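Local coordinates for uncharacterized protein (Eubacterium siraeum, PDB 4OBM) that is of unknown function but belongs to the LytR-CpsA-Psr family, whose members are thought to attach glycopolymers to the cell wall, though it was named a putative transcription regulator, at residues Y22-L27 with K214-T219; P38-T43 with Y151-D156; P57-A62 with Y164-N169. One frame throughout, in Å; residues are numbered along the deposited sequence.

Contact 1: Y22-L27 with K214-T219; sequences YDFSVL and KAIVYT
Y22 and A215 bring the two backbones nearest each other, with their CA atoms 6.4 Å apart, where the turn leading into strand 24-30 passes helix 213-220. Beyond F24 the strand moves away from the helix, and V26 and L27 are already engaged with neighbouring strands. The A215 methyl sits against the root of the Y22 side chain, with A215 CB 3.5 Å from Y22 CD1 and nearly as close to CB and CG. A small residue suits this place, because the tyrosine ring can then come almost to the helix backbone. The next residue, I216, reaches back with its long branch: chi1 -60° sets CG1 beside the backbone N, which carries I216 CD1 to 4.1 Å from F24 CZ. The two side chains cross at about a right angle, and CD1 lies about equally far from CZ and CE1 of F24, coming obliquely to the ring. F16 packs edge-to-face with Y22, and L189 of helix 186-199 touches I216, extending the apolar patch. A tetraethylene glycol, probably from the crystallisation liquor, lies about 4 Å from the F24 side chain. With no hydrogen bond between the segments, the contact rests on van der Waals packing and the hydrophobic effect, and polar groups such as T219 OG1 are satisfied elsewhere.

Contact 2: P38-T43 with Y151-D156; sequences PDKYMT and YLTLPD
K40 starts toward L152 and T153 with CG anti to its carbonyl carbon (chi1 -75°), runs nearly extended through chi2 and chi3, and bends only at the last torsion (chi4 -61°), turning the amine aside while CE meets the end of helix 145-152. K40 CE lies 3.5 Å from L152 O and 3.9 Å from T153 CA, with the T153 methyl CG2 a little farther off at 4.2 Å. The amine bonds to a water, K40 NZ to water 1 being 2.8 Å, and that water donates to two backbone carbonyls, L152 O at 3.0 Å and L154 O at 2.7 Å. Lysine fits because its CE can pack on the helix end while the amine reaches both carbonyls through the water, and the helix end would probably favour a positive group. T153 is the first residue to leave helical backbone angles, and its OG1 is hydrogen-bonded to Y149 O. On the strand side, D39 and K40 are both paired with the single residue L30 of strand 24-30, which makes a classic beta bulge where strand 40-47 begins. L152 O has a further donor in N169 ND2 of helix 164-181, and a pentaethylene glycol, probably from the crystallisation liquor, lies about 4 Å from the K40 side chain.

Contact 3: P57-A62 with Y164-N169; sequences PYLPNA and YPCKLN
P57, late in strand 52-58, lays its ring against the first turn of helix 164-181: P57 CG is 3.4 Å from C166 O and 3.7 Å from C166 CB. The CA atoms of P57 and C166 are only 5.5 Å apart, a closeness that the compact proline ring and the short cysteine side chain both permit. At Y58 the side chain points away from helix 164-181 to helix 70-90, where it touches L86 and T90, while its carbonyl carbon C passes 3.9 Å from C166 SG. L59 brings its side chain back, and L59 CD2 touches C166 SG at 3.8 Å. C166 is thus shared, its CB and O against P57 and its SG against L59, a weakly polar thiol that tolerates buried, apolar surroundings. From L59 the chain folds into a type I beta turn closed by the bond from A62 N to L59 O (3.0 Å), with P60 at its second position, where the ring's fixed phi fits. Successive residues P57 and Y58 turn to opposite faces of the sheet, P57 to helix 164-181 and Y58 to helix 70-90, the layering of helices on both faces of a central mixed sheet typical of alpha/beta folds.

Strands 24-30, 40-47 and 52-58 lie side by side in the mixed sheet, and each supplies one segment to these contacts. Contacts 2 and 3 are close neighbours, their centres about 7 Å apart, and their segments alternate along the chain. N169 links the two, and so does a probable hydrogen bond between Y58 N and Y41 O (3.0 Å). A pentaethylene glycol lies near both, close to K40 and P57, and may mark a pocket there. Contact 1 is centred about 24 Å from the centre of each, across the chain's centre, yet L27 CD1 touches T43 CG2 at 3.9 Å. Along the chain, the loop closed by contact 1 encloses the other two.

Contact 1: Y22-L27 with K214-T219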
loop_
_atom_site.group_PDB
_atom_site.type_symbol
_atom_site.label_atom_id
_atom_site.label_comp_id
_atom_site.label_asym_id
_atom_site.label_seq_id
_atom_site.Cartn_x
_atom_site.Cartn_y
_atom_site.Cartn_z
ATOM N N TYR A 22 -0.050 8.080 16.709
ATOM C CA TYR A 22 0.841 7.180 15.982
ATOM C C TYR A 22 0.279 6.767 14.611
ATOM O O TYR A 22 0.980 6.098 13.850
ATOM C CB TYR A 22 1.132 5.933 16.825
ATOM C CG TYR A 22 2.083 6.205 17.968
ATOM C CD1 TYR A 22 3.460 6.242 17.761
ATOM C CD2 TYR A 22 1.607 6.416 19.261
ATOM C CE1 TYR A 22 4.341 6.480 18.812
ATOM C CE2 TYR A 22 2.480 6.668 20.317
ATOM C CZ TYR A 22 3.847 6.701 20.089
ATOM O OH TYR A 22 4.708 6.929 21.137
ATOM N N ASP A 23 -0.970 7.153 14.300
ATOM C CA ASP A 23 -1.601 6.830 13.007
ATOM C C ASP A 23 -0.871 7.534 11.847
ATOM O O ASP A 23 -0.458 8.687 11.985
ATOM C CB ASP A 23 -3.089 7.239 12.985
ATOM C CG ASP A 23 -4.048 6.505 13.906
ATOM O OD1 ASP A 23 -3.589 5.635 14.677
ATOM O OD2 ASP A 23 -5.263 6.809 13.859
ATOM N N PHE A 24 -0.717 6.848 10.721
ATOM C CA PHE A 24 -0.081 7.469 9.566
ATOM C C PHE A 24 -0.546 6.834 8.264
ATOM O O PHE A 24 -1.012 5.685 8.247
ATOM C CB PHE A 24 1.454 7.420 9.672
ATOM C CG PHE A 24 2.091 6.051 9.547
ATOM C CD1 PHE A 24 2.338 5.275 10.675
ATOM C CD2 PHE A 24 2.497 5.565 8.307
ATOM C CE1 PHE A 24 2.957 4.023 10.558
ATOM C CE2 PHE A 24 3.098 4.312 8.195
ATOM C CZ PHE A 24 3.333 3.555 9.320
ATOM N N SER A 25 -0.389 7.583 7.173
ATOM C CA SER A 25 -0.650 7.114 5.821
ATOM C C SER A 25 0.548 7.407 4.937
ATOM O O SER A 25 1.256 8.394 5.154
ATOM C CB SER A 25 -1.911 7.736 5.243
ATOM O OG SER A 25 -3.069 7.082 5.735
ATOM N N VAL A 26 0.804 6.493 3.984
ATOM C CA VAL A 26 1.884 6.545 2.994
ATOM C C VAL A 26 1.308 6.150 1.653
ATOM O O VAL A 26 0.672 5.092 1.530
ATOM C CB VAL A 26 3.114 5.647 3.346
ATOM C CG1 VAL A 26 4.195 5.703 2.247
ATOM C CG2 VAL A 26 3.710 5.995 4.713
ATOM N N LEU A 27 1.537 6.983 0.641
ATOM C CA LEU A 27 1.152 6.654 -0.714
ATOM C C LEU A 27 2.289 5.876 -1.334
ATOM O O LEU A 27 3.406 6.364 -1.378
ATOM C CB LEU A 27 0.813 7.899 -1.551
ATOM C CG LEU A 27 0.612 7.650 -3.053
ATOM C CD1 LEU A 27 -0.645 6.843 -3.314
ATOM C CD2 LEU A 27 0.590 8.960 -3.813
ATOM N N LYS A 214 8.136 2.654 17.268
ATOM C CA LYS A 214 7.665 2.098 18.552
ATOM C C LYS A 214 6.263 1.517 18.408
ATOM O O LYS A 214 6.045 0.401 18.859
ATOM C CB LYS A 214 7.703 3.123 19.697
ATOM C CG LYS A 214 9.103 3.338 20.255
ATOM C CD LYS A 214 9.098 4.196 21.511
ATOM C CE LYS A 214 10.418 4.898 21.731
ATOM N NZ LYS A 214 11.528 3.949 22.009
ATOM N N ALA A 215 5.340 2.245 17.753
ATOM C CA ALA A 215 3.968 1.762 17.497
ATOM C C ALA A 215 3.950 0.595 16.498
ATOM O O ALA A 215 3.191 -0.351 16.697
ATOM C CB ALA A 215 3.100 2.890 16.970
ATOM N N ILE A 216 4.771 0.678 15.410
ATOM C CA ILE A 216 4.875 -0.371 14.388
ATOM C C ILE A 216 5.309 -1.689 15.062
ATOM O O ILE A 216 4.585 -2.674 14.955
ATOM C CB ILE A 216 5.818 0.039 13.214
ATOM C CG1 ILE A 216 5.316 1.309 12.499
ATOM C CG2 ILE A 216 5.999 -1.120 12.218
ATOM C CD1 ILE A 216 6.345 2.003 11.555
ATOM N N VAL A 217 6.435 -1.690 15.799
ATOM C CA VAL A 217 6.964 -2.878 16.482
ATOM C C VAL A 217 5.926 -3.397 17.486
ATOM O O VAL A 217 5.706 -4.612 17.528
ATOM C CB VAL A 217 8.341 -2.616 17.134
ATOM C CG1 VAL A 217 8.805 -3.797 17.997
ATOM C CG2 VAL A 217 9.393 -2.285 16.074
ATOM N N TYR A 218 5.237 -2.492 18.225
ATOM C CA TYR A 218 4.188 -2.882 19.151
ATOM C C TYR A 218 3.126 -3.702 18.438
ATOM O O TYR A 218 2.805 -4.787 18.913
ATOM C CB TYR A 218 3.532 -1.669 19.848
ATOM C CG TYR A 218 2.332 -2.047 20.700
ATOM C CD1 TYR A 218 1.074 -2.222 20.131
ATOM C CD2 TYR A 218 2.454 -2.225 22.071
ATOM C CE1 TYR A 218 -0.017 -2.629 20.897
ATOM C CE2 TYR A 218 1.363 -2.614 22.851
ATOM C CZ TYR A 218 0.127 -2.803 22.260
ATOM O OH TYR A 218 -0.963 -3.156 23.015
ATOM N N THR A 219 2.550 -3.161 17.336
ATOM C CA THR A 219 1.470 -3.769 16.540
ATOM C C THR A 219 1.872 -5.137 15.960
ATOM O O THR A 219 1.044 -6.054 15.949
ATOM C CB THR A 219 1.016 -2.779 15.440
ATOM O OG1 THR A 219 0.171 -1.804 16.050
ATOM C CG2 THR A 219 0.253 -3.441 14.297
#

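Contact 2: P38-T43 with Y151-D156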
loop_
_atom_site.group_PDB
_atom_site.type_symbol
_atom_site.label_atom_id
_atom_site.label_comp_id
_atom_site.label_asym_id
_atom_site.label_seq_id
_atom_site.Cartn_x
_atom_site.Cartn_y
_atom_site.Cartn_z
ATOM N N PRO A 38 4.606 6.250 -12.630
ATOM C CA PRO A 38 4.072 5.049 -11.958
ATOM C C PRO A 38 2.769 4.519 -12.591
ATOM O O PRO A 38 1.925 5.305 -13.054
ATOM C CB PRO A 38 3.827 5.526 -10.524
ATOM C CG PRO A 38 4.742 6.653 -10.341
ATOM C CD PRO A 38 4.784 7.357 -11.665
ATOM N N ASP A 39 2.643 3.180 -12.631
ATOM C CA ASP A 39 1.467 2.462 -13.137
ATOM C C ASP A 39 0.576 1.958 -12.009
ATOM O O ASP A 39 -0.587 1.649 -12.258
ATOM C CB ASP A 39 1.883 1.259 -14.006
ATOM C CG ASP A 39 2.006 1.576 -15.475
ATOM O OD1 ASP A 39 1.008 2.073 -16.064
ATOM O OD2 ASP A 39 3.093 1.319 -16.046
ATOM N N LYS A 40 1.127 1.798 -10.794
ATOM C CA LYS A 40 0.348 1.270 -9.658
ATOM C C LYS A 40 0.354 2.234 -8.509
ATOM O O LYS A 40 1.324 2.969 -8.315
ATOM C CB LYS A 40 0.822 -0.119 -9.231
ATOM C CG LYS A 40 0.345 -1.155 -10.232
ATOM C CD LYS A 40 0.824 -2.542 -9.934
ATOM C CE LYS A 40 0.676 -3.427 -11.152
ATOM N NZ LYS A 40 -0.739 -3.558 -11.607
ATOM N N TYR A 41 -0.782 2.315 -7.821
ATOM C CA TYR A 41 -1.016 3.284 -6.746
ATOM C C TYR A 41 -1.744 2.605 -5.616
ATOM O O TYR A 41 -2.709 1.892 -5.849
ATOM C CB TYR A 41 -1.822 4.499 -7.270
ATOM C CG TYR A 41 -1.135 5.243 -8.395
ATOM C CD1 TYR A 41 -1.294 4.846 -9.721
ATOM C CD2 TYR A 41 -0.277 6.305 -8.131
ATOM C CE1 TYR A 41 -0.601 5.475 -10.754
ATOM C CE2 TYR A 41 0.401 6.961 -9.161
ATOM C CZ TYR A 41 0.231 6.542 -10.472
ATOM O OH TYR A 41 0.910 7.160 -11.488
HETATM N N MSE A 42 -1.201 2.734 -4.399
HETATM C CA MSE A 42 -1.755 2.110 -3.201
HETATM C C MSE A 42 -1.394 2.924 -1.986
HETATM O O MSE A 42 -0.237 3.296 -1.827
HETATM C CB MSE A 42 -1.230 0.658 -3.051
HETATM C CG MSE A 42 -1.810 -0.103 -1.834
HETATM SE SE MSE A 42 -1.117 -1.904 -1.638
HETATM C CE MSE A 42 -2.108 -2.687 -3.009
ATOM N N THR A 43 -2.387 3.231 -1.147
ATOM C CA THR A 43 -2.140 3.883 0.138
ATOM C C THR A 43 -2.058 2.784 1.208
ATOM O O THR A 43 -2.610 1.696 1.028
ATOM C CB THR A 43 -3.185 4.945 0.487
ATOM O OG1 THR A 43 -4.469 4.345 0.490
ATOM C CG2 THR A 43 -3.144 6.179 -0.452
ATOM N N TYR A 151 4.084 -11.733 -10.870
ATOM C CA TYR A 151 2.681 -12.034 -10.532
ATOM C C TYR A 151 1.889 -10.742 -10.272
ATOM O O TYR A 151 0.792 -10.573 -10.780
ATOM C CB TYR A 151 2.609 -12.973 -9.287
ATOM C CG TYR A 151 1.230 -13.506 -8.916
ATOM C CD1 TYR A 151 0.268 -13.762 -9.893
ATOM C CD2 TYR A 151 0.917 -13.825 -7.595
ATOM C CE1 TYR A 151 -0.985 -14.278 -9.561
ATOM C CE2 TYR A 151 -0.331 -14.352 -7.252
ATOM C CZ TYR A 151 -1.282 -14.569 -8.239
ATOM O OH TYR A 151 -2.518 -15.074 -7.920
ATOM N N LEU A 152 2.467 -9.841 -9.494
ATOM C CA LEU A 152 1.880 -8.591 -9.045
ATOM C C LEU A 152 1.648 -7.568 -10.175
ATOM O O LEU A 152 0.729 -6.741 -10.067
ATOM C CB LEU A 152 2.824 -8.002 -7.989
ATOM C CG LEU A 152 2.236 -7.031 -6.964
ATOM C CD1 LEU A 152 1.222 -7.716 -6.055
ATOM C CD2 LEU A 152 3.355 -6.378 -6.135
ATOM N N THR A 153 2.495 -7.615 -11.226
ATOM C CA THR A 153 2.493 -6.658 -12.314
ATOM C C THR A 153 2.002 -7.214 -13.680
ATOM O O THR A 153 2.242 -6.553 -14.699
ATOM C CB THR A 153 3.902 -6.050 -12.474
ATOM O OG1 THR A 153 4.819 -7.074 -12.829
ATOM C CG2 THR A 153 4.378 -5.349 -11.218
ATOM N N LEU A 154 1.286 -8.369 -13.715
ATOM C CA LEU A 154 0.760 -8.899 -14.976
ATOM C C LEU A 154 -0.213 -7.914 -15.626
ATOM O O LEU A 154 -1.161 -7.451 -14.975
ATOM C CB LEU A 154 0.063 -10.249 -14.799
ATOM C CG LEU A 154 0.916 -11.492 -14.714
ATOM C CD1 LEU A 154 0.078 -12.637 -14.204
ATOM C CD2 LEU A 154 1.558 -11.834 -16.059
ATOM N N PRO A 155 -0.013 -7.614 -16.922
ATOM C CA PRO A 155 -0.907 -6.656 -17.601
ATOM C C PRO A 155 -2.333 -7.198 -17.797
ATOM O O PRO A 155 -3.263 -6.412 -18.003
ATOM C CB PRO A 155 -0.207 -6.421 -18.948
ATOM C CG PRO A 155 1.214 -6.926 -18.763
ATOM C CD PRO A 155 1.071 -8.068 -17.816
ATOM N N ASP A 156 -2.498 -8.540 -17.719
ATOM C CA ASP A 156 -3.763 -9.251 -17.883
ATOM C C ASP A 156 -3.769 -10.573 -17.116
ATOM O O ASP A 156 -2.921 -11.445 -17.356
ATOM C CB ASP A 156 -4.057 -9.504 -19.376
ATOM C CG ASP A 156 -5.422 -10.101 -19.653
ATOM O OD1 ASP A 156 -6.432 -9.507 -19.213
ATOM O OD2 ASP A 156 -5.483 -11.151 -20.330
HETATM O O HOH W 1 -0.757 -6.191 -12.575
#

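Contact 3: P57-A62 with Y164-N169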
loop_
_atom_site.group_PDB
_atom_site.type_symbol
_atom_site.label_atom_id
_atom_site.label_comp_id
_atom_site.label_asym_id
_atom_site.label_seq_id
_atom_site.Cartn_x
_atom_site.Cartn_y
_atom_site.Cartn_z
ATOM N N PRO A 57 -5.887 0.248 -2.955
ATOM C CA PRO A 57 -5.290 0.402 -4.280
ATOM C C PRO A 57 -6.215 1.209 -5.204
ATOM O O PRO A 57 -7.413 1.321 -4.966
ATOM C CB PRO A 57 -5.118 -1.050 -4.746
ATOM C CG PRO A 57 -6.271 -1.765 -4.110
ATOM C CD PRO A 57 -6.700 -0.991 -2.880
ATOM N N TYR A 58 -5.640 1.790 -6.240
ATOM C CA TYR A 58 -6.333 2.628 -7.218
ATOM C C TYR A 58 -5.811 2.310 -8.592
ATOM O O TYR A 58 -4.598 2.163 -8.736
ATOM C CB TYR A 58 -6.071 4.125 -6.918
ATOM C CG TYR A 58 -6.656 4.609 -5.614
ATOM C CD1 TYR A 58 -5.930 4.528 -4.430
ATOM C CD2 TYR A 58 -7.903 5.224 -5.575
ATOM C CE1 TYR A 58 -6.481 4.937 -3.218
ATOM C CE2 TYR A 58 -8.441 5.686 -4.376
ATOM C CZ TYR A 58 -7.732 5.523 -3.197
ATOM O OH TYR A 58 -8.226 6.046 -2.031
ATOM N N LEU A 59 -6.698 2.262 -9.614
ATOM C CA LEU A 59 -6.282 2.010 -10.997
ATOM C C LEU A 59 -5.537 3.221 -11.513
ATOM O O LEU A 59 -5.851 4.326 -11.074
ATOM C CB LEU A 59 -7.483 1.691 -11.910
ATOM C CG LEU A 59 -8.096 0.288 -11.842
ATOM C CD1 LEU A 59 -9.406 0.256 -12.642
ATOM C CD2 LEU A 59 -7.136 -0.780 -12.359
ATOM N N PRO A 60 -4.534 3.074 -12.410
ATOM C CA PRO A 60 -3.834 4.266 -12.917
ATOM C C PRO A 60 -4.750 5.253 -13.648
ATOM O O PRO A 60 -4.508 6.480 -13.611
ATOM C CB PRO A 60 -2.790 3.689 -13.876
ATOM C CG PRO A 60 -3.286 2.345 -14.214
ATOM C CD PRO A 60 -4.003 1.838 -13.021
ATOM N N ASN A 61 -5.818 4.730 -14.282
ATOM C CA ASN A 61 -6.771 5.543 -15.023
ATOM C C ASN A 61 -7.936 5.954 -14.121
ATOM O O ASN A 61 -8.978 6.384 -14.619
ATOM C CB ASN A 61 -7.259 4.820 -16.286
ATOM C CG ASN A 61 -7.953 3.497 -16.020
ATOM O OD1 ASN A 61 -7.691 2.790 -15.022
ATOM N ND2 ASN A 61 -8.817 3.111 -16.934
ATOM N N ALA A 62 -7.750 5.874 -12.798
ATOM C CA ALA A 62 -8.816 6.289 -11.885
ATOM C C ALA A 62 -8.941 7.819 -11.843
ATOM O O ALA A 62 -7.928 8.515 -11.722
ATOM C CB ALA A 62 -8.569 5.744 -10.490
ATOM N N TYR A 164 -9.758 -6.317 -10.587
ATOM C CA TYR A 164 -8.969 -7.514 -10.265
ATOM C C TYR A 164 -7.458 -7.228 -10.048
ATOM O O TYR A 164 -6.934 -7.755 -9.061
ATOM C CB TYR A 164 -9.148 -8.633 -11.305
ATOM C CG TYR A 164 -8.595 -9.946 -10.799
ATOM C CD1 TYR A 164 -9.326 -10.735 -9.913
ATOM C CD2 TYR A 164 -7.304 -10.354 -11.126
ATOM C CE1 TYR A 164 -8.790 -11.898 -9.368
ATOM C CE2 TYR A 164 -6.764 -11.525 -10.600
ATOM C CZ TYR A 164 -7.510 -12.293 -9.718
ATOM O OH TYR A 164 -7.000 -13.451 -9.196
ATOM N N PRO A 165 -6.728 -6.415 -10.871
ATOM C CA PRO A 165 -5.295 -6.175 -10.569
ATOM C C PRO A 165 -5.096 -5.488 -9.201
ATOM O O PRO A 165 -4.104 -5.751 -8.524
ATOM C CB PRO A 165 -4.827 -5.289 -11.724
ATOM C CG PRO A 165 -5.834 -5.504 -12.810
ATOM C CD PRO A 165 -7.131 -5.699 -12.102
ATOM N N CYS A 166 -6.077 -4.659 -8.783
ATOM C CA CYS A 166 -6.118 -3.956 -7.497
ATOM C C CYS A 166 -6.359 -4.947 -6.366
ATOM O O CYS A 166 -5.710 -4.858 -5.327
ATOM C CB CYS A 166 -7.196 -2.874 -7.514
ATOM S SG CYS A 166 -6.832 -1.489 -8.613
ATOM N N LYS A 167 -7.330 -5.859 -6.570
ATOM C CA LYS A 167 -7.734 -6.907 -5.641
ATOM C C LYS A 167 -6.570 -7.862 -5.408
ATOM O O LYS A 167 -6.293 -8.205 -4.268
ATOM C CB LYS A 167 -8.978 -7.653 -6.168
ATOM C CG LYS A 167 -10.246 -6.840 -6.036
ATOM C CD LYS A 167 -11.378 -7.336 -6.917
ATOM C CE LYS A 167 -12.622 -6.499 -6.699
ATOM N NZ LYS A 167 -13.822 -7.104 -7.343
ATOM N N LEU A 168 -5.856 -8.236 -6.483
ATOM C CA LEU A 168 -4.693 -9.123 -6.423
ATOM C C LEU A 168 -3.567 -8.433 -5.669
ATOM O O LEU A 168 -3.011 -9.016 -4.738
ATOM C CB LEU A 168 -4.252 -9.516 -7.864
ATOM C CG LEU A 168 -3.259 -10.675 -8.073
ATOM C CD1 LEU A 168 -1.813 -10.208 -8.030
ATOM C CD2 LEU A 168 -3.581 -11.898 -7.190
ATOM N N ASN A 169 -3.261 -7.167 -6.036
ATOM C CA ASN A 169 -2.220 -6.406 -5.374
ATOM C C ASN A 169 -2.534 -6.216 -3.880
ATOM O O ASN A 169 -1.656 -6.473 -3.047
ATOM C CB ASN A 169 -2.006 -5.076 -6.088
ATOM C CG ASN A 169 -1.028 -5.155 -7.240
ATOM O OD1 ASN A 169 -0.002 -4.485 -7.236
ATOM N ND2 ASN A 169 -1.276 -6.020 -8.223
#